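Local structure of Lin0431 protein (Listeria innocua, 3LD7) at residues 10-15 with 33-38; 22-27 with 45-50; 41-46 with 80-85; 51-56 with 67-72. The protein is of unknown function; the piece described here belongs to the NusG domain II family and is built mainly of beta strands and the loops between them. All blocks are in the same frame, centred on the assembly; numbering follows the deposited sequence. Where two conformers were deposited one is given.

The four contacts show how a small beta domain is closed from several directions. Interactions 1 and 2 each join the four-stranded antiparallel sheet (17-23, 8-14, 84-90, 76-79) to the three-stranded one (30-36, 42-48, 51-57), and their segments alternate along the chain. Interaction 3 joins the same two sheets at one end, its centre about 6 Å from that of interaction 1 and about 17 Å from that of interaction 2, with which it shares strand 42-48. Interaction 4, nested within the loop that interaction 3 closes, ties edge strand 51-57 to the loop after helix 63-67. Together they link distant parts of the sequence into one compact NusG domain II unit.

Interaction 1: residues 10-15 with 33-38; sequences AIISQN and FTIKGK
Ile12 and Ile35 meet methyl to methyl where the strands 8-14 and 30-36, from different sheets, pack over one another, Ile12 CG2 lying 3.7 Å from Ile35 CD1. This is the tight part of the contact. The short strand axes approach to 9.1 Å and run at 30°, so side chains rather than backbone bonds fill the interface. Ile12 CG2, the branch anti to the backbone N, also reaches the edge of the Phe33 ring, though more loosely, at 4.4 Å from CZ. Ile19, Met45 and Ile52 continue this apolar layer between the sheets.

Toward solvent the packing gives way to a polar arm. Gln14, with CG anti to the backbone N (chi1 175°) and the chain extended beyond it, runs antiparallel alongside the Ile35 side chain and brings its amide over to the other strand. Its NE2 donates to Lys36 O at 3.0 Å. The acceptor lies close to the amide plane, yet the donor stands 57° out of the carbonyl plane, away from the usual lone-pair direction. On the way NE2 passes 3.5 Å from Ile35 CG2. The exposed side chain of Lys36 starts off away from strand 8-14.

The chemistry thus implies a division of labour: methyl packing joins the sheets inside, while one obliquely met carbonyl fixes the end of Gln14, whose body shields Ile35 at the margin.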
loop_
_atom_site.group_PDB
_atom_site.type_symbol
_atom_site.label_atom_id
_atom_site.label_comp_id
_atom_site.label_asym_id
_atom_site.label_seq_id
_atom_site.Cartn_x
_atom_site.Cartn_y
_atom_site.Cartn_z
ATOM N N ALA A 10 -1.467 -0.537 8.319
ATOM C CA ALA A 10 -0.661 -0.475 7.120
ATOM C C ALA A 10 0.055 0.866 7.072
ATOM O O ALA A 10 -0.576 1.926 7.151
ATOM C CB ALA A 10 -1.531 -0.646 5.897
ATOM N N ILE A 11 1.378 0.820 6.935
ATOM C CA ILE A 11 2.193 2.020 6.843
ATOM C C ILE A 11 2.606 2.169 5.388
ATOM O O ILE A 11 3.272 1.297 4.819
ATOM C CB ILE A 11 3.447 1.940 7.762
ATOM C CG1 ILE A 11 3.071 1.457 9.167
ATOM C CG2 ILE A 11 4.209 3.287 7.769
ATOM C CD1 ILE A 11 2.262 2.408 9.917
ATOM N N ILE A 12 2.185 3.256 4.769
ATOM C CA ILE A 12 2.465 3.488 3.353
ATOM C C ILE A 12 3.405 4.674 3.204
ATOM O O ILE A 12 3.091 5.781 3.661
ATOM C CB ILE A 12 1.151 3.766 2.591
ATOM C CG1 ILE A 12 0.167 2.589 2.780
ATOM C CG2 ILE A 12 1.428 4.024 1.110
ATOM C CD1 ILE A 12 -0.924 2.816 3.850
ATOM N N SER A 13 4.552 4.441 2.562
ATOM C CA SER A 13 5.630 5.427 2.450
ATOM C C SER A 13 6.024 5.663 1.011
ATOM O O SER A 13 5.862 4.786 0.164
ATOM C CB SER A 13 6.881 4.931 3.168
ATOM O OG SER A 13 6.659 4.812 4.563
ATOM N N GLN A 14 6.591 6.832 0.761
ATOM C CA GLN A 14 7.190 7.134 -0.530
ATOM C C GLN A 14 8.559 7.759 -0.231
ATOM O O GLN A 14 8.656 8.761 0.493
ATOM C CB GLN A 14 6.306 8.123 -1.281
ATOM C CG GLN A 14 6.861 8.614 -2.599
ATOM C CD GLN A 14 6.098 9.855 -3.100
ATOM O OE1 GLN A 14 5.755 10.765 -2.318
ATOM N NE2 GLN A 14 5.856 9.907 -4.397
ATOM N N ASN A 15 9.615 7.135 -0.761
ATOM C CA ASN A 15 10.997 7.487 -0.432
ATOM C C ASN A 15 11.273 7.523 1.075
ATOM O O ASN A 15 12.014 8.386 1.582
ATOM C CB ASN A 15 11.434 8.771 -1.116
ATOM C CG ASN A 15 12.961 8.913 -1.158
ATOM O OD1 ASN A 15 13.696 7.912 -1.149
ATOM N ND2 ASN A 15 13.441 10.151 -1.186
ATOM N N PHE A 33 -6.513 5.995 -2.986
ATOM C CA PHE A 33 -5.760 7.248 -3.029
ATOM C C PHE A 33 -4.560 7.061 -3.932
ATOM O O PHE A 33 -4.060 5.941 -4.067
ATOM C CB PHE A 33 -5.386 7.771 -1.615
ATOM C CG PHE A 33 -4.470 6.864 -0.826
ATOM C CD1 PHE A 33 -4.969 5.802 -0.092
ATOM C CD2 PHE A 33 -3.089 7.079 -0.836
ATOM C CE1 PHE A 33 -4.102 4.969 0.652
ATOM C CE2 PHE A 33 -2.238 6.258 -0.110
ATOM C CZ PHE A 33 -2.748 5.192 0.631
ATOM N N THR A 34 -4.125 8.138 -4.578
ATOM C CA THR A 34 -2.986 8.062 -5.487
ATOM C C THR A 34 -1.751 8.712 -4.899
ATOM O O THR A 34 -1.800 9.841 -4.400
ATOM C CB THR A 34 -3.314 8.722 -6.830
ATOM O OG1 THR A 34 -4.444 8.061 -7.412
ATOM C CG2 THR A 34 -2.147 8.631 -7.780
ATOM N N ILE A 35 -0.642 7.982 -4.944
ATOM C CA ILE A 35 0.659 8.536 -4.602
ATOM C C ILE A 35 1.303 8.998 -5.883
ATOM O O ILE A 35 1.515 8.207 -6.814
ATOM C CB ILE A 35 1.557 7.473 -3.942
ATOM C CG1 ILE A 35 0.878 6.946 -2.696
ATOM C CG2 ILE A 35 2.933 8.059 -3.637
ATOM C CD1 ILE A 35 1.623 5.798 -2.082
ATOM N N LYS A 36 1.564 10.292 -5.962
ATOM C CA LYS A 36 2.136 10.841 -7.178
ATOM C C LYS A 36 3.612 11.080 -7.020
ATOM O O LYS A 36 4.086 11.702 -6.056
ATOM C CB LYS A 36 1.423 12.124 -7.584
ATOM C CG LYS A 36 0.020 11.829 -8.081
ATOM C CD LYS A 36 -0.772 13.088 -8.381
ATOM C CE LYS A 36 -2.060 12.733 -9.112
ATOM N NZ LYS A 36 -1.769 11.902 -10.326
ATOM N N GLY A 37 4.347 10.589 -7.990
ATOM C CA GLY A 37 5.756 10.759 -7.918
ATOM C C GLY A 37 6.217 11.854 -8.803
ATOM O O GLY A 37 5.454 12.723 -9.292
ATOM N N LYS A 38 7.523 11.804 -8.994
ATOM C CA LYS A 38 8.169 12.594 -9.980
ATOM C C LYS A 38 7.628 12.207 -11.345
ATOM O O LYS A 38 7.205 11.061 -11.626
ATOM C CB LYS A 38 9.682 12.349 -9.939
ATOM C CG LYS A 38 10.343 12.675 -8.589
ATOM C CD LYS A 38 10.004 14.090 -8.107
ATOM C CE LYS A 38 11.028 14.603 -7.091
ATOM N NZ LYS A 38 10.438 15.647 -6.198
#

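Interaction 2: residues 22-27 with 45-50; sequences IPLTGH and MEVDGE
Glu50 supplies the direct hydrogen bond of this contact, its OE2 accepting from Gly26 N at 2.8 Å with an N-H...O angle of 163°. The amide arrives from above the carboxylate plane, 60° out of it. Two waters extend the grip: one donates to Glu50 OE1 and also binds Thr25 OG1, while the other donates to both Glu50 OE2 and His27 O. The carboxylate thus holds onto a type II beta turn, Leu24 to His27, which is closed by His27 N to Leu24 O at 3.0 Å and has glycine at its third position.

A weaker polar touch is the CA-H...O contact from Gly49 CA to His27 O, 3.3 Å long. Leu24 CD1 rests on a carbonyl oxygen, Glu50 O, in a van der Waals touch at 3.6 Å.

The apolar contacts radiate from Val47, whose two methyls part company. CG1, anti to the backbone N (chi1 177°), meets Leu24 CD2 at 3.9 Å and also packs near the His27 side chain; CG2 meets Ile22 CD1, also at 3.9 Å.

Around this junction Ile22 and Leu24 are hydrogen-bonded to strand 8-14 through Ala10 and Val8, and Thr25 OG1 also binds Val8 N, whereas Val47 pairs with Glu31 of strand 30-36 and packs on Ile52 of strand 51-57.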
loop_
_atom_site.group_PDB
_atom_site.type_symbol
_atom_site.label_atom_id
_atom_site.label_comp_id
_atom_site.label_asym_id
_atom_site.label_seq_id
_atom_site.Cartn_x
_atom_site.Cartn_y
_atom_site.Cartn_z
ATOM N N ILE A 22 -2.651 3.466 8.222
ATOM C CA ILE A 22 -4.050 3.098 8.105
ATOM C C ILE A 22 -4.361 1.842 8.902
ATOM O O ILE A 22 -3.975 0.731 8.526
ATOM C CB ILE A 22 -4.473 2.840 6.632
ATOM C CG1 ILE A 22 -4.183 4.053 5.737
ATOM C CG2 ILE A 22 -5.965 2.471 6.607
ATOM C CD1 ILE A 22 -4.557 3.808 4.260
ATOM N N PRO A 23 -5.055 2.000 10.023
ATOM C CA PRO A 23 -5.470 0.828 10.802
ATOM C C PRO A 23 -6.479 0.031 9.983
ATOM O O PRO A 23 -7.485 0.601 9.544
ATOM C CB PRO A 23 -6.135 1.447 12.042
ATOM C CG PRO A 23 -5.523 2.780 12.150
ATOM C CD PRO A 23 -5.300 3.254 10.741
ATOM N N LEU A 24 -6.196 -1.250 9.744
ATOM C CA LEU A 24 -6.996 -2.038 8.820
ATOM C C LEU A 24 -8.063 -2.787 9.567
ATOM O O LEU A 24 -9.105 -3.091 9.003
ATOM C CB LEU A 24 -6.146 -3.061 8.060
ATOM C CG LEU A 24 -5.128 -2.460 7.093
ATOM C CD1 LEU A 24 -4.262 -3.561 6.509
ATOM C CD2 LEU A 24 -5.816 -1.638 6.011
ATOM N N THR A 25 -7.797 -3.088 10.832
ATOM C CA THR A 25 -8.692 -3.955 11.563
ATOM C C THR A 25 -9.971 -3.199 11.948
ATOM O O THR A 25 -9.936 -2.210 12.687
ATOM C CB THR A 25 -7.982 -4.571 12.778
ATOM O OG1 THR A 25 -6.727 -5.146 12.348
ATOM C CG2 THR A 25 -8.856 -5.639 13.395
ATOM N N GLY A 26 -11.098 -3.672 11.427
ATOM C CA GLY A 26 -12.368 -2.993 11.584
ATOM C C GLY A 26 -12.694 -2.041 10.450
ATOM O O GLY A 26 -13.781 -1.447 10.411
ATOM N N HIS A 27 -11.769 -1.879 9.510
ATOM C CA HIS A 27 -12.062 -1.035 8.364
ATOM C C HIS A 27 -13.062 -1.688 7.414
ATOM O O HIS A 27 -12.942 -2.868 7.084
ATOM C CB HIS A 27 -10.794 -0.634 7.608
ATOM C CG HIS A 27 -11.085 0.161 6.379
ATOM N ND1 HIS A 27 -11.386 1.508 6.397
ATOM C CD2 HIS A 27 -11.237 -0.241 5.100
ATOM C CE1 HIS A 27 -11.646 1.911 5.164
ATOM N NE2 HIS A 27 -11.553 0.867 4.359
HETATM N N MSE A 45 -3.452 3.346 -4.811
HETATM C CA MSE A 45 -3.583 2.479 -3.651
HETATM C C MSE A 45 -5.045 2.221 -3.373
HETATM O O MSE A 45 -5.883 3.106 -3.562
HETATM C CB MSE A 45 -2.977 3.183 -2.424
HETATM C CG MSE A 45 -1.556 3.701 -2.663
HETATM SE SE MSE A 45 -0.292 2.366 -3.288
HETATM C CE MSE A 45 -0.601 1.005 -1.886
ATOM N N GLU A 46 -5.343 1.023 -2.885
ATOM C CA GLU A 46 -6.717 0.647 -2.601
ATOM C C GLU A 46 -6.767 -0.091 -1.288
ATOM O O GLU A 46 -6.042 -1.067 -1.084
ATOM C CB GLU A 46 -7.287 -0.239 -3.727
ATOM C CG GLU A 46 -8.747 -0.606 -3.511
ATOM C CD GLU A 46 -9.296 -1.511 -4.611
ATOM O OE1 GLU A 46 -8.512 -1.931 -5.491
ATOM O OE2 GLU A 46 -10.512 -1.789 -4.606
ATOM N N VAL A 47 -7.646 0.368 -0.403
ATOM C CA VAL A 47 -7.954 -0.353 0.811
ATOM C C VAL A 47 -9.392 -0.809 0.683
ATOM O O VAL A 47 -10.282 -0.007 0.437
ATOM C CB VAL A 47 -7.779 0.543 2.051
ATOM C CG1 VAL A 47 -8.173 -0.205 3.306
ATOM C CG2 VAL A 47 -6.316 1.000 2.132
ATOM N N ASP A 48 -9.613 -2.110 0.789
ATOM C CA ASP A 48 -10.953 -2.653 0.703
ATOM C C ASP A 48 -11.150 -3.555 1.900
ATOM O O ASP A 48 -10.464 -4.568 2.036
ATOM C CB ASP A 48 -11.126 -3.436 -0.603
ATOM C CG ASP A 48 -12.559 -3.860 -0.830
ATOM O OD1 ASP A 48 -13.377 -3.022 -1.261
ATOM O OD2 ASP A 48 -12.863 -5.039 -0.579
ATOM N N GLY A 49 -12.073 -3.193 2.793
ATOM C CA GLY A 49 -12.189 -3.924 4.032
ATOM C C GLY A 49 -10.858 -3.868 4.742
ATOM O O GLY A 49 -10.286 -2.777 4.916
ATOM N N GLU A 50 -10.360 -5.037 5.157
ATOM C CA GLU A 50 -9.128 -5.087 5.953
ATOM C C GLU A 50 -7.898 -5.397 5.122
ATOM O O GLU A 50 -6.885 -5.828 5.663
ATOM C CB GLU A 50 -9.277 -6.082 7.109
ATOM C CG GLU A 50 -10.545 -5.794 7.891
ATOM C CD GLU A 50 -10.625 -6.469 9.249
ATOM O OE1 GLU A 50 -9.815 -7.393 9.538
ATOM O OE2 GLU A 50 -11.536 -6.073 10.026
HETATM O O HOH W 1 -7.167 -6.859 10.293
HETATM O O HOH W 2 -13.707 -4.959 8.743
#

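Interaction 3: residues 41-46 with 80-85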
loop_
_atom_site.group_PDB
_atom_site.type_symbol
_atom_site.label_atom_id
_atom_site.label_comp_id
_atom_site.label_asym_id
_atom_site.label_seq_id
_atom_site.Cartn_x
_atom_site.Cartn_y
_atom_site.Cartn_z
ATOM N N GLN A 41 4.993 9.355 -12.720
ATOM C CA GLN A 41 4.878 8.176 -11.883
ATOM C C GLN A 41 3.678 8.266 -10.946
ATOM O O GLN A 41 3.451 9.302 -10.294
ATOM C CB GLN A 41 6.143 7.985 -11.045
ATOM C CG GLN A 41 7.424 7.940 -11.875
ATOM C CD GLN A 41 8.633 8.369 -11.065
ATOM O OE1 GLN A 41 9.531 9.017 -11.570
ATOM N NE2 GLN A 41 8.655 7.984 -9.791
ATOM N N TYR A 42 2.898 7.196 -10.883
ATOM C CA TYR A 42 1.843 7.128 -9.891
ATOM C C TYR A 42 1.641 5.712 -9.389
ATOM O O TYR A 42 2.026 4.745 -10.046
ATOM C CB TYR A 42 0.506 7.665 -10.456
ATOM C CG TYR A 42 -0.178 6.691 -11.395
ATOM C CD1 TYR A 42 0.182 6.632 -12.728
ATOM C CD2 TYR A 42 -1.175 5.837 -10.945
ATOM C CE1 TYR A 42 -0.403 5.735 -13.595
ATOM C CE2 TYR A 42 -1.781 4.935 -11.802
ATOM C CZ TYR A 42 -1.392 4.896 -13.138
ATOM O OH TYR A 42 -1.976 4.011 -14.020
ATOM N N ASN A 43 1.010 5.604 -8.225
ATOM C CA ASN A 43 0.508 4.330 -7.708
ATOM C C ASN A 43 -0.853 4.581 -7.131
ATOM O O ASN A 43 -1.009 5.421 -6.223
ATOM C CB ASN A 43 1.410 3.726 -6.602
ATOM C CG ASN A 43 2.805 3.357 -7.113
ATOM O OD1 ASN A 43 3.118 2.183 -7.435
ATOM N ND2 ASN A 43 3.637 4.325 -7.167
ATOM N N LEU A 44 -1.833 3.851 -7.646
ATOM C CA LEU A 44 -3.197 3.926 -7.138
ATOM C C LEU A 44 -3.352 2.878 -6.054
ATOM O O LEU A 44 -3.314 1.673 -6.329
ATOM C CB LEU A 44 -4.183 3.686 -8.264
ATOM C CG LEU A 44 -5.667 3.779 -7.913
ATOM C CD1 LEU A 44 -6.018 5.108 -7.247
ATOM C CD2 LEU A 44 -6.458 3.575 -9.174
HETATM N N MSE A 45 -3.452 3.346 -4.811
HETATM C CA MSE A 45 -3.583 2.479 -3.651
HETATM C C MSE A 45 -5.045 2.221 -3.373
HETATM O O MSE A 45 -5.883 3.106 -3.562
HETATM C CB MSE A 45 -2.977 3.183 -2.424
HETATM C CG MSE A 45 -1.556 3.701 -2.663
HETATM SE SE MSE A 45 -0.292 2.366 -3.288
HETATM C CE MSE A 45 -0.601 1.005 -1.886
ATOM N N GLU A 46 -5.343 1.023 -2.885
ATOM C CA GLU A 46 -6.717 0.647 -2.601
ATOM C C GLU A 46 -6.767 -0.091 -1.288
ATOM O O GLU A 46 -6.042 -1.067 -1.084
ATOM C CB GLU A 46 -7.287 -0.239 -3.727
ATOM C CG GLU A 46 -8.747 -0.606 -3.511
ATOM C CD GLU A 46 -9.296 -1.511 -4.611
ATOM O OE1 GLU A 46 -8.512 -1.931 -5.491
ATOM O OE2 GLU A 46 -10.512 -1.789 -4.606
ATOM N N LEU A 80 9.572 -0.568 -6.232
ATOM C CA LEU A 80 10.921 0.011 -6.114
ATOM C C LEU A 80 11.170 1.242 -7.015
ATOM O O LEU A 80 11.654 2.264 -6.548
ATOM C CB LEU A 80 12.003 -1.066 -6.300
ATOM C CG LEU A 80 13.005 -1.074 -5.165
ATOM C CD1 LEU A 80 13.948 -2.220 -5.317
ATOM C CD2 LEU A 80 13.763 0.247 -5.107
ATOM N N PRO A 81 10.790 1.167 -8.290
ATOM C CA PRO A 81 11.027 2.334 -9.163
ATOM C C PRO A 81 10.359 3.607 -8.673
ATOM O O PRO A 81 10.884 4.704 -8.913
ATOM C CB PRO A 81 10.433 1.894 -10.516
ATOM C CG PRO A 81 10.574 0.378 -10.476
ATOM C CD PRO A 81 10.264 0.016 -9.033
ATOM N N HIS A 82 9.211 3.475 -8.010
ATOM C CA HIS A 82 8.523 4.663 -7.490
ATOM C C HIS A 82 8.821 4.911 -6.023
ATOM O O HIS A 82 8.262 5.843 -5.418
ATOM C CB HIS A 82 7.016 4.517 -7.695
ATOM C CG HIS A 82 6.613 4.479 -9.142
ATOM N ND1 HIS A 82 5.300 4.364 -9.548
ATOM C CD2 HIS A 82 7.352 4.533 -10.283
ATOM C CE1 HIS A 82 5.243 4.369 -10.871
ATOM N NE2 HIS A 82 6.479 4.448 -11.343
ATOM N N LYS A 83 9.644 4.054 -5.427
ATOM C CA LYS A 83 10.062 4.200 -4.017
ATOM C C LYS A 83 8.891 4.103 -3.046
ATOM O O LYS A 83 8.895 4.713 -1.956
ATOM C CB LYS A 83 10.864 5.491 -3.798
ATOM C CG LYS A 83 12.042 5.631 -4.790
ATOM C CD LYS A 83 12.905 6.832 -4.455
ATOM C CE LYS A 83 14.009 6.997 -5.485
ATOM N NZ LYS A 83 14.920 8.122 -5.182
ATOM N N VAL A 84 7.898 3.316 -3.426
ATOM C CA VAL A 84 6.711 3.164 -2.595
ATOM C C VAL A 84 6.806 1.874 -1.823
ATOM O O VAL A 84 7.170 0.827 -2.380
ATOM C CB VAL A 84 5.413 3.212 -3.447
ATOM C CG1 VAL A 84 4.201 2.761 -2.612
ATOM C CG2 VAL A 84 5.195 4.647 -3.974
ATOM N N PHE A 85 6.511 1.944 -0.528
ATOM C CA PHE A 85 6.585 0.758 0.309
ATOM C C PHE A 85 5.353 0.705 1.202
ATOM O O PHE A 85 4.943 1.732 1.767
ATOM C CB PHE A 85 7.845 0.852 1.165
ATOM C CG PHE A 85 8.117 -0.350 2.025
ATOM C CD1 PHE A 85 8.329 -1.606 1.464
ATOM C CD2 PHE A 85 8.230 -0.210 3.398
ATOM C CE1 PHE A 85 8.642 -2.711 2.281
ATOM C CE2 PHE A 85 8.526 -1.289 4.208
ATOM C CZ PHE A 85 8.715 -2.542 3.657
#
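His82 ND1 faces two polar groups at the edge of its ring, both near the ring plane: Tyr42 O, 3.3 Å away, and the side-chain amide of Asn43. The plane of the Asn43 amide is itself turned 78° from that of the imidazole.

One face of the imidazole is taken by Gln41. Its CB sits 3.6 Å from the ring centroid and only 13° off the normal, a CH-pi contact almost over the centre. From there the chain continues extended beyond CG, and the terminal amide runs out past the CD2 rim, its plane 29° from that of the ring, with Gln41 NE2 3.7 Å from His82 CD2. Deeper in, Val84 CG2 packs against the Asn43 amide, 4.2 Å from Asn43 CG. Asn58 touches His82 from outside these segments.

The histidine is presented by a type I beta turn, Leu80 to Lys83, closed by Lys83 N to Leu80 O at 2.9 Å. Lys83 has positive phi, and it and Val84 together oppose Cys79. Type I turn and G1 beta bulge form the classic combination of a tight beta hairpin, here linking strands 76-79 and 84-90.

Interaction 4: residues 51-56 with 67-72; sequences RIRIKE and MGWKSK
Trp69 lies between Arg51 and Arg53, one arginine over each face of its indole. On one face the guanidinium of Arg51 is stacked flat, its CZ 3.6 Å from the centroid of the five-membered ring and 9° off the normal, a cation-pi geometry. A bend at chi3 (-64°) lets the guanidinium fold over the ring. On the opposite face Arg53 CD makes a CH-pi contact at 3.6 Å from the centroid of the six-membered ring. With its chain extended from CG to NE, Arg53 then runs over the indole, its guanidinium plane tilted 14° from the ring and its NE 3.3 Å from Trp69 CZ2. A salt bridge from Arg53 NH2 to Glu46 secures that end.

The backbone between the two arginines is also paired: Ile52 and Lys70 form a single antiparallel, hydrogen-bonded bridge, with Ile52 N to Lys70 O at 3.0 Å and Lys70 N to Ile52 O at 2.8 Å. The loop following helix 63-67 is thereby fastened, at this one bridge, to the edge strand of the three-stranded sheet. Gly68, with positive phi, leaves the helix; a water that donates to Gly68 O at 2.8 Å accepts from Ile54 N. Ile52 points away from the loop, its side chain packing on Ala10, Ile12 and Ile88 of the other sheet.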
loop_
_atom_site.group_PDB
_atom_site.type_symbol
_atom_site.label_atom_id
_atom_site.label_comp_id
_atom_site.label_asym_id
_atom_site.label_seq_id
_atom_site.Cartn_x
_atom_site.Cartn_y
_atom_site.Cartn_z
ATOM N N ARG A 51 -7.997 -5.216 3.806
ATOM C CA ARG A 51 -6.883 -5.546 2.899
ATOM C C ARG A 51 -6.421 -4.317 2.133
ATOM O O ARG A 51 -7.201 -3.362 1.900
ATOM C CB ARG A 51 -7.321 -6.595 1.855
ATOM C CG ARG A 51 -7.952 -7.854 2.354
ATOM C CD ARG A 51 -8.346 -8.735 1.147
ATOM N NE ARG A 51 -9.368 -8.086 0.315
ATOM C CZ ARG A 51 -9.743 -8.509 -0.892
ATOM N NH1 ARG A 51 -9.181 -9.584 -1.422
ATOM N NH2 ARG A 51 -10.684 -7.851 -1.568
ATOM N N ILE A 52 -5.167 -4.333 1.709
ATOM C CA ILE A 52 -4.627 -3.232 0.927
ATOM C C ILE A 52 -3.851 -3.771 -0.272
ATOM O O ILE A 52 -3.257 -4.853 -0.200
ATOM C CB ILE A 52 -3.731 -2.326 1.808
ATOM C CG1 ILE A 52 -3.290 -1.071 1.046
ATOM C CG2 ILE A 52 -2.560 -3.116 2.411
ATOM C CD1 ILE A 52 -2.583 -0.048 1.943
ATOM N N ARG A 53 -3.868 -3.031 -1.375
ATOM C CA ARG A 53 -3.038 -3.374 -2.529
ATOM C C ARG A 53 -2.680 -2.136 -3.306
ATOM O O ARG A 53 -3.295 -1.073 -3.128
ATOM C CB ARG A 53 -3.765 -4.324 -3.491
ATOM C CG ARG A 53 -4.933 -3.689 -4.252
ATOM C CD ARG A 53 -5.532 -4.637 -5.279
ATOM N NE ARG A 53 -6.755 -4.096 -5.849
ATOM C CZ ARG A 53 -7.555 -4.770 -6.667
ATOM N NH1 ARG A 53 -7.231 -6.004 -7.068
ATOM N NH2 ARG A 53 -8.677 -4.209 -7.084
ATOM N N ILE A 54 -1.697 -2.282 -4.192
ATOM C CA ILE A 54 -1.556 -1.333 -5.285
ATOM C C ILE A 54 -2.490 -1.816 -6.382
ATOM O O ILE A 54 -2.287 -2.888 -6.965
ATOM C CB ILE A 54 -0.144 -1.221 -5.832
ATOM C CG1 ILE A 54 0.869 -0.873 -4.727
ATOM C CG2 ILE A 54 -0.117 -0.184 -6.975
ATOM C CD1 ILE A 54 2.333 -1.038 -5.207
ATOM N N LYS A 55 -3.552 -1.052 -6.634
ATOM C CA LYS A 55 -4.527 -1.456 -7.633
ATOM C C LYS A 55 -3.952 -1.348 -9.036
ATOM O O LYS A 55 -4.151 -2.243 -9.885
ATOM C CB LYS A 55 -5.798 -0.600 -7.520
ATOM C CG LYS A 55 -6.853 -0.956 -8.564
ATOM C CD LYS A 55 -8.150 -0.207 -8.337
ATOM C CE LYS A 55 -9.207 -0.647 -9.364
ATOM N NZ LYS A 55 -10.525 -0.020 -9.130
ATOM N N GLU A 56 -3.219 -0.272 -9.279
ATOM C CA GLU A 56 -2.713 -0.008 -10.610
ATOM C C GLU A 56 -1.584 0.981 -10.489
ATOM O O GLU A 56 -1.590 1.838 -9.603
ATOM C CB GLU A 56 -3.856 0.556 -11.461
ATOM C CG GLU A 56 -3.490 1.133 -12.782
ATOM C CD GLU A 56 -4.589 2.065 -13.281
ATOM O OE1 GLU A 56 -5.776 1.692 -13.204
ATOM O OE2 GLU A 56 -4.269 3.186 -13.707
HETATM N N MSE A 67 2.120 -8.383 -6.532
HETATM C CA MSE A 67 2.031 -8.908 -5.177
HETATM C C MSE A 67 0.569 -8.959 -4.674
HETATM O O MSE A 67 0.237 -9.804 -3.846
HETATM C CB MSE A 67 2.927 -8.131 -4.220
HETATM C CG MSE A 67 4.392 -8.288 -4.543
HETATM SE SE MSE A 67 5.520 -7.295 -3.331
HETATM C CE MSE A 67 7.218 -8.059 -3.804
ATOM N N GLY A 68 -0.297 -8.088 -5.198
ATOM C CA GLY A 68 -1.717 -8.163 -4.891
ATOM C C GLY A 68 -2.072 -7.752 -3.477
ATOM O O GLY A 68 -1.383 -6.949 -2.848
ATOM N N TRP A 69 -3.160 -8.313 -2.975
ATOM C CA TRP A 69 -3.684 -7.932 -1.676
ATOM C C TRP A 69 -2.852 -8.423 -0.502
ATOM O O TRP A 69 -2.394 -9.578 -0.481
ATOM C CB TRP A 69 -5.085 -8.487 -1.477
ATOM C CG TRP A 69 -6.148 -7.975 -2.377
ATOM C CD1 TRP A 69 -6.746 -8.651 -3.405
ATOM C CD2 TRP A 69 -6.812 -6.702 -2.296
ATOM N NE1 TRP A 69 -7.724 -7.874 -3.984
ATOM C CE2 TRP A 69 -7.800 -6.681 -3.314
ATOM C CE3 TRP A 69 -6.669 -5.585 -1.467
ATOM C CZ2 TRP A 69 -8.620 -5.571 -3.545
ATOM C CZ3 TRP A 69 -7.512 -4.471 -1.684
ATOM C CH2 TRP A 69 -8.469 -4.479 -2.720
ATOM N N LYS A 70 -2.712 -7.557 0.503
ATOM C CA LYS A 70 -2.006 -7.902 1.734
ATOM C C LYS A 70 -2.853 -7.523 2.935
ATOM O O LYS A 70 -3.653 -6.583 2.871
ATOM C CB LYS A 70 -0.643 -7.210 1.805
ATOM C CG LYS A 70 0.289 -7.592 0.688
ATOM C CD LYS A 70 0.717 -9.048 0.779
ATOM C CE LYS A 70 1.658 -9.376 -0.379
ATOM N NZ LYS A 70 2.140 -10.791 -0.304
ATOM N N SER A 71 -2.702 -8.254 4.031
ATOM C CA SER A 71 -3.557 -8.007 5.185
ATOM C C SER A 71 -2.978 -8.457 6.521
ATOM O O SER A 71 -3.531 -8.139 7.572
ATOM C CB SER A 71 -4.919 -8.680 4.985
ATOM O OG SER A 71 -4.781 -10.098 5.034
ATOM N N LYS A 72 -1.872 -9.188 6.483
ATOM C CA LYS A 72 -1.318 -9.777 7.690
ATOM C C LYS A 72 -0.064 -9.082 8.205
ATOM O O LYS A 72 0.709 -8.532 7.429
ATOM C CB LYS A 72 -1.016 -11.258 7.460
ATOM C CG LYS A 72 -2.269 -12.098 7.283
ATOM C CD LYS A 72 -1.939 -13.583 7.292
ATOM C CE LYS A 72 -3.194 -14.429 7.126
ATOM N NZ LYS A 72 -4.189 -14.189 8.211
HETATM O O HOH W 3 -0.385 -4.832 -4.401
#